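Local coordinates for protein DNA helicase RecQ (Deinococcus radiodurans, PDB 4Q48) that probably couples ATP hydrolysis to 3'-5' translocation and duplex DNA unwinding, the chain here being its catalytic core, at residues A[204-208]-A[387-392]; A[209-214]-A[324-329]; A[437-443]-A[465-471]. All blocks are in the same frame, centred on the assembly; numbering follows the deposited sequence.

Contact 1: A[204-208]-A[387-392]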
loop_
_atom_site.group_PDB
_atom_site.type_symbol
_atom_site.label_atom_id
_atom_site.label_comp_id
_atom_site.label_asym_id
_atom_site.label_seq_id
_atom_site.Cartn_x
_atom_site.Cartn_y
_atom_site.Cartn_z
ATOM N N VAL A 204 12.598 0.766 1.237
ATOM C CA VAL A 204 11.483 1.026 0.350
ATOM C C VAL A 204 11.982 0.903 -1.080
ATOM O O VAL A 204 12.740 1.750 -1.553
ATOM C CB VAL A 204 10.883 2.430 0.613
ATOM C CG1 VAL A 204 9.728 2.693 -0.313
ATOM C CG2 VAL A 204 10.403 2.553 2.066
ATOM N N SER A 205 11.590 -0.165 -1.768
ATOM C CA SER A 205 11.931 -0.282 -3.181
ATOM C C SER A 205 10.860 0.484 -3.942
ATOM O O SER A 205 9.741 0.640 -3.440
ATOM C CB SER A 205 12.017 -1.742 -3.626
ATOM O OG SER A 205 11.796 -1.889 -5.026
ATOM N N SER A 206 11.150 0.913 -5.167
ATOM C CA SER A 206 10.190 1.783 -5.820
ATOM C C SER A 206 8.887 1.083 -6.181
ATOM O O SER A 206 8.876 -0.052 -6.662
ATOM C CB SER A 206 10.797 2.389 -7.067
ATOM O OG SER A 206 9.945 3.381 -7.571
ATOM N N PHE A 207 7.791 1.787 -5.904
ATOM C CA PHE A 207 6.441 1.400 -6.309
ATOM C C PHE A 207 6.099 2.026 -7.667
ATOM O O PHE A 207 5.105 1.686 -8.307
ATOM C CB PHE A 207 5.436 1.832 -5.260
ATOM C CG PHE A 207 5.470 1.001 -4.021
ATOM C CD1 PHE A 207 6.459 1.213 -3.053
ATOM C CD2 PHE A 207 4.514 0.003 -3.803
ATOM C CE1 PHE A 207 6.494 0.447 -1.890
ATOM C CE2 PHE A 207 4.554 -0.770 -2.634
ATOM C CZ PHE A 207 5.543 -0.541 -1.679
ATOM N N ASP A 208 6.941 2.951 -8.096
ATOM C CA ASP A 208 6.629 3.702 -9.267
ATOM C C ASP A 208 6.503 2.787 -10.487
ATOM O O ASP A 208 7.147 1.743 -10.593
ATOM C CB ASP A 208 7.673 4.781 -9.527
ATOM C CG ASP A 208 7.221 5.768 -10.586
ATOM O OD1 ASP A 208 6.000 5.797 -10.881
ATOM O OD2 ASP A 208 8.083 6.501 -11.114
ATOM N N LEU A 387 2.626 7.750 -4.396
ATOM C CA LEU A 387 3.806 7.021 -3.972
ATOM C C LEU A 387 4.094 7.306 -2.499
ATOM O O LEU A 387 4.569 6.426 -1.770
ATOM C CB LEU A 387 4.990 7.390 -4.873
ATOM C CG LEU A 387 4.823 6.907 -6.339
ATOM C CD1 LEU A 387 5.996 7.281 -7.210
ATOM C CD2 LEU A 387 4.598 5.413 -6.418
ATOM N N HIS A 388 3.748 8.514 -2.049
ATOM C CA HIS A 388 3.947 8.915 -0.658
ATOM C C HIS A 388 3.133 8.035 0.304
ATOM O O HIS A 388 3.575 7.704 1.405
ATOM C CB HIS A 388 3.570 10.389 -0.477
ATOM C CG HIS A 388 3.492 10.821 0.958
ATOM N ND1 HIS A 388 4.604 11.201 1.687
ATOM C CD2 HIS A 388 2.441 10.897 1.809
ATOM C CE1 HIS A 388 4.238 11.502 2.919
ATOM N NE2 HIS A 388 2.932 11.328 3.019
ATOM N N TYR A 389 1.947 7.638 -0.125
ATOM C CA TYR A 389 1.100 6.759 0.670
ATOM C C TYR A 389 1.821 5.435 0.976
ATOM O O TYR A 389 1.614 4.829 2.020
ATOM C CB TYR A 389 -0.189 6.493 -0.080
ATOM C CG TYR A 389 -1.273 5.784 0.678
ATOM C CD1 TYR A 389 -2.104 6.479 1.562
ATOM C CD2 TYR A 389 -1.476 4.413 0.524
ATOM C CE1 TYR A 389 -3.123 5.825 2.266
ATOM C CE2 TYR A 389 -2.500 3.748 1.224
ATOM C CZ TYR A 389 -3.323 4.464 2.083
ATOM O OH TYR A 389 -4.335 3.819 2.769
ATOM N N PHE A 390 2.687 4.997 0.069
ATOM C CA PHE A 390 3.402 3.746 0.271
ATOM C C PHE A 390 4.793 4.007 0.853
ATOM O O PHE A 390 5.618 3.101 0.926
ATOM C CB PHE A 390 3.516 2.958 -1.055
ATOM C CG PHE A 390 2.200 2.558 -1.627
ATOM C CD1 PHE A 390 1.498 1.475 -1.112
ATOM C CD2 PHE A 390 1.626 3.297 -2.648
ATOM C CE1 PHE A 390 0.247 1.122 -1.618
ATOM C CE2 PHE A 390 0.375 2.953 -3.169
ATOM C CZ PHE A 390 -0.315 1.863 -2.651
ATOM N N GLY A 391 5.044 5.232 1.297
ATOM C CA GLY A 391 6.308 5.536 1.929
ATOM C C GLY A 391 7.441 5.884 0.988
ATOM O O GLY A 391 8.580 6.046 1.420
ATOM N N GLU A 392 7.151 5.994 -0.302
ATOM C CA GLU A 392 8.162 6.422 -1.262
ATOM C C GLU A 392 8.018 7.920 -1.525
ATOM O O GLU A 392 6.908 8.404 -1.732
ATOM C CB GLU A 392 8.041 5.642 -2.569
ATOM C CG GLU A 392 8.946 6.138 -3.685
ATOM C CD GLU A 392 8.992 5.170 -4.864
ATOM O OE1 GLU A 392 8.252 4.168 -4.833
ATOM O OE2 GLU A 392 9.745 5.422 -5.829
#
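F207 and E392 carry this contact, and F390 is the third main partner. The carboxylate of E392 grips the loop 204-208 with both oxygens. OE1 of E392 accepts from the backbone N of F207 at 2.7 Å, in a nearly straight bond (167° at the hydrogen). OE2 of E392 takes the hydroxyl OG of S206, also at 2.7 Å, with the serine as donor. Each oxygen uses its syn lone pair, and the two bonds hold the rotation of the carboxylate. The side chain spans the gap because CG lies anti to the backbone N (chi1 173°) and the chain stays extended beyond it. S206 OG also accepts from D208 N at 3.1 Å, closing an ST turn.

In a CH-pi contact, CB of F390 sits over one face of the F207 ring, 3.8 Å from its centroid. The planes are only 16° from parallel, but the rings are displaced and share little of their faces. E392 OE1 meets the rim of the F207 ring roughly in its plane. L387 adds apolar packing: its CD2 is 3.9 Å from F207 CB, and its CD1 lies against D208 CB. V204 CG1 rests near G391 O. G391, with positive phi, is the C-prime residue of a Schellman motif, and E392 follows this helix end.

The carboxylate of D208 forms a salt bridge to R383 of the same helix 382-389. Y321 OH of helix 317-324 is hydrogen-bonded to F207 O, and the Y321 ring meets F390. The loop leaves edge strand 202-204 of the first RecA-like sheet and leads to strand 212-218 of the second. The C-terminal end of helix 382-389 and the turn after it thus pack on the linker between the two motor domains.

Contact 2: A[209-214]-A[324-329]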
loop_
_atom_site.group_PDB
_atom_site.type_symbol
_atom_site.label_atom_id
_atom_site.label_comp_id
_atom_site.label_asym_id
_atom_site.label_seq_id
_atom_site.Cartn_x
_atom_site.Cartn_y
_atom_site.Cartn_z
ATOM N N ARG A 209 5.582 3.163 -11.362
ATOM C CA ARG A 209 5.432 2.517 -12.638
ATOM C C ARG A 209 5.437 3.618 -13.695
ATOM O O ARG A 209 4.408 4.005 -14.203
ATOM C CB ARG A 209 4.152 1.679 -12.674
ATOM C CG ARG A 209 4.065 0.624 -11.559
ATOM C CD ARG A 209 4.834 -0.655 -11.903
ATOM N NE ARG A 209 4.642 -1.152 -13.267
ATOM C CZ ARG A 209 3.581 -1.851 -13.667
ATOM N NH1 ARG A 209 2.614 -2.176 -12.812
ATOM N NH2 ARG A 209 3.495 -2.259 -14.919
ATOM N N PRO A 210 6.617 4.146 -14.008
ATOM C CA PRO A 210 6.789 5.324 -14.870
ATOM C C PRO A 210 6.012 5.302 -16.207
ATOM O O PRO A 210 5.642 6.366 -16.737
ATOM C CB PRO A 210 8.294 5.320 -15.136
ATOM C CG PRO A 210 8.866 4.645 -13.918
ATOM C CD PRO A 210 7.906 3.568 -13.586
ATOM N N ASN A 211 5.777 4.109 -16.752
ATOM C CA ASN A 211 5.182 4.015 -18.072
ATOM C C ASN A 211 3.665 4.122 -17.997
ATOM O O ASN A 211 2.988 4.314 -19.029
ATOM C CB ASN A 211 5.627 2.722 -18.782
ATOM C CG ASN A 211 5.243 1.485 -18.035
ATOM O OD1 ASN A 211 5.571 1.336 -16.852
ATOM N ND2 ASN A 211 4.555 0.567 -18.712
ATOM N N ILE A 212 3.137 4.056 -16.772
ATOM C CA ILE A 212 1.711 4.254 -16.553
ATOM C C ILE A 212 1.466 5.722 -16.269
ATOM O O ILE A 212 2.000 6.256 -15.282
ATOM C CB ILE A 212 1.181 3.435 -15.378
ATOM C CG1 ILE A 212 1.443 1.947 -15.604
ATOM C CG2 ILE A 212 -0.299 3.717 -15.171
ATOM C CD1 ILE A 212 1.113 1.086 -14.402
ATOM N N GLN A 213 0.678 6.376 -17.136
ATOM C CA GLN A 213 0.291 7.770 -16.920
ATOM C C GLN A 213 -0.984 7.852 -16.068
ATOM O O GLN A 213 -1.981 7.218 -16.408
ATOM C CB GLN A 213 0.100 8.489 -18.245
ATOM C CG GLN A 213 -0.632 9.793 -18.096
ATOM C CD GLN A 213 -0.545 10.706 -19.309
ATOM O OE1 GLN A 213 -1.551 11.275 -19.759
ATOM N NE2 GLN A 213 0.662 10.862 -19.838
ATOM N N TYR A 214 -0.961 8.598 -14.957
ATOM C CA TYR A 214 -2.142 8.634 -14.060
ATOM C C TYR A 214 -3.091 9.818 -14.323
ATOM O O TYR A 214 -2.655 10.971 -14.442
ATOM C CB TYR A 214 -1.707 8.636 -12.589
ATOM C CG TYR A 214 -0.995 7.362 -12.197
ATOM C CD1 TYR A 214 -1.699 6.249 -11.743
ATOM C CD2 TYR A 214 0.386 7.265 -12.324
ATOM C CE1 TYR A 214 -1.038 5.083 -11.400
ATOM C CE2 TYR A 214 1.050 6.106 -12.010
ATOM C CZ TYR A 214 0.343 5.018 -11.543
ATOM O OH TYR A 214 1.048 3.880 -11.227
ATOM N N THR A 324 -4.768 -0.324 -11.117
ATOM C CA THR A 324 -4.067 0.385 -12.166
ATOM C C THR A 324 -2.766 -0.332 -12.543
ATOM O O THR A 324 -2.300 -0.244 -13.689
ATOM C CB THR A 324 -3.715 1.833 -11.761
ATOM O OG1 THR A 324 -2.818 1.803 -10.653
ATOM C CG2 THR A 324 -4.943 2.631 -11.399
ATOM N N GLY A 325 -2.162 -1.004 -11.563
ATOM C CA GLY A 325 -0.877 -1.635 -11.755
ATOM C C GLY A 325 -0.901 -2.809 -12.696
ATOM O O GLY A 325 0.140 -3.316 -13.073
ATOM N N ARG A 326 -2.085 -3.254 -13.085
ATOM C CA ARG A 326 -2.183 -4.370 -14.019
ATOM C C ARG A 326 -1.933 -3.923 -15.427
ATOM O O ARG A 326 -1.935 -4.727 -16.361
ATOM C CB ARG A 326 -3.552 -5.037 -13.945
ATOM C CG ARG A 326 -3.834 -5.702 -12.643
ATOM C CD ARG A 326 -4.872 -6.747 -12.803
ATOM N NE ARG A 326 -4.817 -7.729 -11.731
ATOM C CZ ARG A 326 -5.512 -7.621 -10.609
ATOM N NH1 ARG A 326 -6.295 -6.561 -10.430
ATOM N NH2 ARG A 326 -5.430 -8.565 -9.675
ATOM N N ALA A 327 -1.665 -2.640 -15.572
ATOM C CA ALA A 327 -1.472 -2.057 -16.870
ATOM C C ALA A 327 0.001 -2.003 -17.168
ATOM O O ALA A 327 0.803 -2.063 -16.258
ATOM C CB ALA A 327 -2.085 -0.675 -16.926
ATOM N N GLY A 328 0.337 -1.990 -18.454
ATOM C CA GLY A 328 1.677 -1.740 -18.914
ATOM C C GLY A 328 2.740 -2.661 -18.365
ATOM O O GLY A 328 3.841 -2.218 -18.063
ATOM N N ARG A 329 2.440 -3.947 -18.276
ATOM C CA ARG A 329 3.398 -4.876 -17.699
ATOM C C ARG A 329 4.403 -5.268 -18.765
ATOM O O ARG A 329 5.273 -6.105 -18.535
ATOM C CB ARG A 329 2.702 -6.099 -17.090
ATOM C CG ARG A 329 1.921 -5.745 -15.837
ATOM C CD ARG A 329 2.733 -5.813 -14.563
ATOM N NE ARG A 329 1.846 -5.666 -13.406
ATOM C CZ ARG A 329 2.163 -5.972 -12.151
ATOM N NH1 ARG A 329 3.349 -6.494 -11.876
ATOM N NH2 ARG A 329 1.272 -5.785 -11.178
#
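R209 and I212 bound a type I turn that faces a second type I turn, from T324 to A327, with the CA atoms of I212 and G328 6.4 Å apart. R209 does most of the gripping. Its chain bends at chi2 (-82°) and again at chi3, which brings the guanidinium up to a row of carbonyls. NH1 of R209 donates to G325 O at 2.7 Å. This bond lies in the guanidinium plane and in the carbonyl plane, on a lone pair. NH2 of R209 makes two weak bonds, to A327 O at 3.0 Å and to G328 O at 3.2 Å.

N211 adds a fourth bond. Its ND2 reaches G328 O at 2.9 Å, close to its own amide plane and on a lone pair of the carbonyl. The same ND2 also bonds to L332 O, so the amide ties two points of the loop. The left-handed backbone of G328 suits a glycine and places its carbonyl toward N211. R329 bends back as well: its NE makes a weak bond to G325 O. NH1 of R209 lies over one face of the R329 guanidinium. The shared carbonyl probably eases the closeness of the two charges.

I212 CD1 lies over one face of the R209 guanidinium and is 4.4 Å from A327 CB. Further along the strand, the Y214 ring turns an edge to T324, with CE1 of Y214 3.8 Å from OG1 of T324. That hydroxyl is bonded to Y320 O.

Strand 212-218 is the edge strand of the second sheet and pairs in parallel with 334-340. Residues 324-329, TGRAGR, belong to helicase motif VI. In superfamily 2 relatives this motif faces the nucleotide cleft between the two RecA-like domains.

Contact 3: A[437-443]-A[465-471]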
loop_
_atom_site.group_PDB
_atom_site.type_symbol
_atom_site.label_atom_id
_atom_site.label_comp_id
_atom_site.label_asym_id
_atom_site.label_seq_id
_atom_site.Cartn_x
_atom_site.Cartn_y
_atom_site.Cartn_z
ATOM N N THR A 437 -6.715 26.851 16.314
ATOM C CA THR A 437 -7.387 27.880 15.529
ATOM C C THR A 437 -7.651 29.100 16.398
ATOM O O THR A 437 -7.617 30.234 15.907
ATOM C CB THR A 437 -8.691 27.347 14.924
ATOM O OG1 THR A 437 -8.416 26.181 14.133
ATOM C CG2 THR A 437 -9.378 28.401 14.091
ATOM N N ASP A 438 -7.915 28.850 17.687
ATOM C CA ASP A 438 -8.131 29.919 18.675
ATOM C C ASP A 438 -6.870 30.736 18.836
ATOM O O ASP A 438 -6.904 31.974 18.822
ATOM C CB ASP A 438 -8.530 29.358 20.045
ATOM C CG ASP A 438 -10.022 29.092 20.172
ATOM O OD1 ASP A 438 -10.814 29.738 19.439
ATOM O OD2 ASP A 438 -10.391 28.217 20.997
ATOM N N VAL A 439 -5.756 30.025 18.995
ATOM C CA VAL A 439 -4.473 30.665 19.144
ATOM C C VAL A 439 -4.195 31.489 17.899
ATOM O O VAL A 439 -3.870 32.682 17.976
ATOM C CB VAL A 439 -3.344 29.639 19.378
ATOM C CG1 VAL A 439 -2.003 30.331 19.431
ATOM C CG2 VAL A 439 -3.592 28.834 20.659
ATOM N N LEU A 440 -4.350 30.854 16.745
ATOM C CA LEU A 440 -4.129 31.541 15.480
ATOM C C LEU A 440 -4.963 32.820 15.353
ATOM O O LEU A 440 -4.496 33.809 14.800
ATOM C CB LEU A 440 -4.431 30.600 14.322
ATOM C CG LEU A 440 -3.352 29.552 14.053
ATOM C CD1 LEU A 440 -3.864 28.462 13.091
ATOM C CD2 LEU A 440 -2.108 30.223 13.487
ATOM N N LEU A 441 -6.185 32.799 15.877
ATOM C CA LEU A 441 -7.121 33.905 15.690
ATOM C C LEU A 441 -6.967 34.971 16.754
ATOM O O LEU A 441 -7.436 36.102 16.603
ATOM C CB LEU A 441 -8.561 33.381 15.701
ATOM C CG LEU A 441 -9.031 32.646 14.453
ATOM C CD1 LEU A 441 -10.409 32.112 14.676
ATOM C CD2 LEU A 441 -8.998 33.577 13.251
ATOM N N GLY A 442 -6.289 34.616 17.830
ATOM C CA GLY A 442 -6.101 35.561 18.908
ATOM C C GLY A 442 -7.360 35.659 19.734
ATOM O O GLY A 442 -7.718 36.753 20.172
ATOM N N ARG A 443 -8.048 34.529 19.906
ATOM C CA ARG A 443 -9.230 34.476 20.765
ATOM C C ARG A 443 -8.857 34.018 22.168
ATOM O O ARG A 443 -8.250 32.954 22.336
ATOM C CB ARG A 443 -10.288 33.529 20.215
ATOM C CG ARG A 443 -10.908 33.904 18.889
ATOM C CD ARG A 443 -11.687 32.681 18.415
ATOM N NE ARG A 443 -12.592 32.932 17.302
ATOM C CZ ARG A 443 -13.195 31.955 16.634
ATOM N NH1 ARG A 443 -12.984 30.690 17.004
ATOM N NH2 ARG A 443 -14.003 32.233 15.609
ATOM N N HIS A 465 -7.544 35.788 8.849
ATOM C CA HIS A 465 -8.470 34.810 8.281
ATOM C C HIS A 465 -9.534 34.491 9.287
ATOM O O HIS A 465 -9.436 34.894 10.443
ATOM C CB HIS A 465 -7.748 33.520 7.887
ATOM C CG HIS A 465 -6.778 33.686 6.759
ATOM N ND1 HIS A 465 -7.174 33.714 5.438
ATOM C CD2 HIS A 465 -5.438 33.883 6.755
ATOM C CE1 HIS A 465 -6.116 33.891 4.667
ATOM N NE2 HIS A 465 -5.052 34.004 5.442
ATOM N N ASP A 466 -10.585 33.819 8.840
ATOM C CA ASP A 466 -11.632 33.401 9.761
ATOM C C ASP A 466 -11.483 31.944 10.166
ATOM O O ASP A 466 -10.608 31.231 9.666
ATOM C CB ASP A 466 -13.009 33.669 9.161
ATOM C CG ASP A 466 -13.142 33.163 7.743
ATOM O OD1 ASP A 466 -12.533 32.121 7.409
ATOM O OD2 ASP A 466 -13.844 33.841 6.953
ATOM N N GLU A 467 -12.363 31.501 11.055
ATOM C CA GLU A 467 -12.301 30.154 11.592
ATOM C C GLU A 467 -12.323 29.064 10.537
ATOM O O GLU A 467 -11.734 28.002 10.734
ATOM C CB GLU A 467 -13.460 29.926 12.552
ATOM C CG GLU A 467 -13.441 28.561 13.166
ATOM C CD GLU A 467 -14.431 28.417 14.288
ATOM O OE1 GLU A 467 -14.692 29.430 14.980
ATOM O OE2 GLU A 467 -14.908 27.279 14.505
ATOM N N LYS A 468 -13.010 29.316 9.423
ATOM C CA LYS A 468 -13.250 28.256 8.441
ATOM C C LYS A 468 -11.995 27.905 7.626
ATOM O O LYS A 468 -11.749 26.739 7.302
ATOM C CB LYS A 468 -14.419 28.644 7.506
ATOM C CG LYS A 468 -14.091 29.621 6.364
ATOM C CD LYS A 468 -15.303 29.917 5.474
ATOM C CE LYS A 468 -15.272 29.078 4.192
ATOM N NZ LYS A 468 -16.357 29.425 3.201
ATOM N N LEU A 469 -11.201 28.914 7.314
ATOM C CA LEU A 469 -10.007 28.727 6.519
ATOM C C LEU A 469 -8.932 27.921 7.262
ATOM O O LEU A 469 -8.246 27.065 6.674
ATOM C CB LEU A 469 -9.441 30.086 6.147
ATOM C CG LEU A 469 -8.238 30.036 5.238
ATOM C CD1 LEU A 469 -8.458 30.989 4.105
ATOM C CD2 LEU A 469 -7.008 30.399 6.038
ATOM N N TRP A 470 -8.780 28.213 8.551
ATOM C CA TRP A 470 -7.763 27.565 9.334
ATOM C C TRP A 470 -8.063 26.108 9.461
ATOM O O TRP A 470 -7.166 25.287 9.298
ATOM C CB TRP A 470 -7.642 28.208 10.704
ATOM C CG TRP A 470 -6.948 29.500 10.625
ATOM C CD1 TRP A 470 -7.447 30.729 10.956
ATOM C CD2 TRP A 470 -5.618 29.716 10.164
ATOM N NE1 TRP A 470 -6.506 31.702 10.718
ATOM C CE2 TRP A 470 -5.370 31.102 10.233
ATOM C CE3 TRP A 470 -4.608 28.876 9.696
ATOM C CZ2 TRP A 470 -4.141 31.665 9.852
ATOM C CZ3 TRP A 470 -3.387 29.439 9.308
ATOM C CH2 TRP A 470 -3.166 30.816 9.390
ATOM N N ARG A 471 -9.326 25.785 9.714
ATOM C CA ARG A 471 -9.719 24.397 9.911
ATOM C C ARG A 471 -9.430 23.653 8.628
ATOM O O ARG A 471 -9.006 22.479 8.642
ATOM C CB ARG A 471 -11.195 24.278 10.287
ATOM C CG ARG A 471 -11.532 24.723 11.701
ATOM C CD ARG A 471 -10.686 24.022 12.766
ATOM N NE ARG A 471 -11.152 22.676 13.073
ATOM C CZ ARG A 471 -12.085 22.406 13.983
ATOM N NH1 ARG A 471 -12.654 23.405 14.660
ATOM N NH2 ARG A 471 -12.454 21.141 14.212
#
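R443 forms an end-on salt bridge in which NH1 and NH2 both donate to a single oxygen, OE1 of E467. The distances to E467 OE1 are 2.9 Å from R443 NH1 and 3.0 Å from R443 NH2. OE1 lies in the guanidinium plane, but the carboxylate plane is turned 78° from it. NH2 uses the anti lone pair of OE1, while NH1 comes from above the carboxylate plane. NH1 also makes a weak hydrogen bond to D438 OD1, which joins D438, R443 and E467 in one salt-bridge network. The arginine chain is extended, and L441 CD1 lies over one guanidinium face.

Beside this bridge the packing is apolar. L440 CD1 sits over one face of the W470 ring, 3.8 Å from the centroid of the six-membered ring, as a CH-pi contact. L441 CD2 meets the ring edge, 4.0 Å from CD1 of W470. T437 CG2 rests on W470 CB at 3.8 Å, while T437 OG1 is hydrogen-bonded to A433 O. The indole NE1 bonds to G462 O.

G442 ends helix 433-441 in a Schellman motif. D466 is at the N-cap position of helix 467-479, with a weak capping bond from L469 N. The segments 437-441 and 467-471 cross at 126°, their axes 10.1 Å apart at closest approach. Helix 414-426 also meets L440 and W470, within the helical part of the RQC winged-helix domain.

In the fold
From the N terminus, the chain first builds the seven-stranded sheet of one RecA-like domain and leaves it by strand 202-204. Residues 204-208 then enter contact 1, and 209-214 follow at once with contact 2. Contact 2 closes first, at 324-329, after the chain has built most of the second sheet. Contact 1 closes later, at 387-392, so contact 2 is nested within its loop. Their centres are about 14 Å apart. Together they tie the interdomain linker to the second RecA-like domain and the zinc-binding region. Contact 3 opens and closes afterwards, within the RQC domain. Its centre lies about 35 Å from that of contact 1.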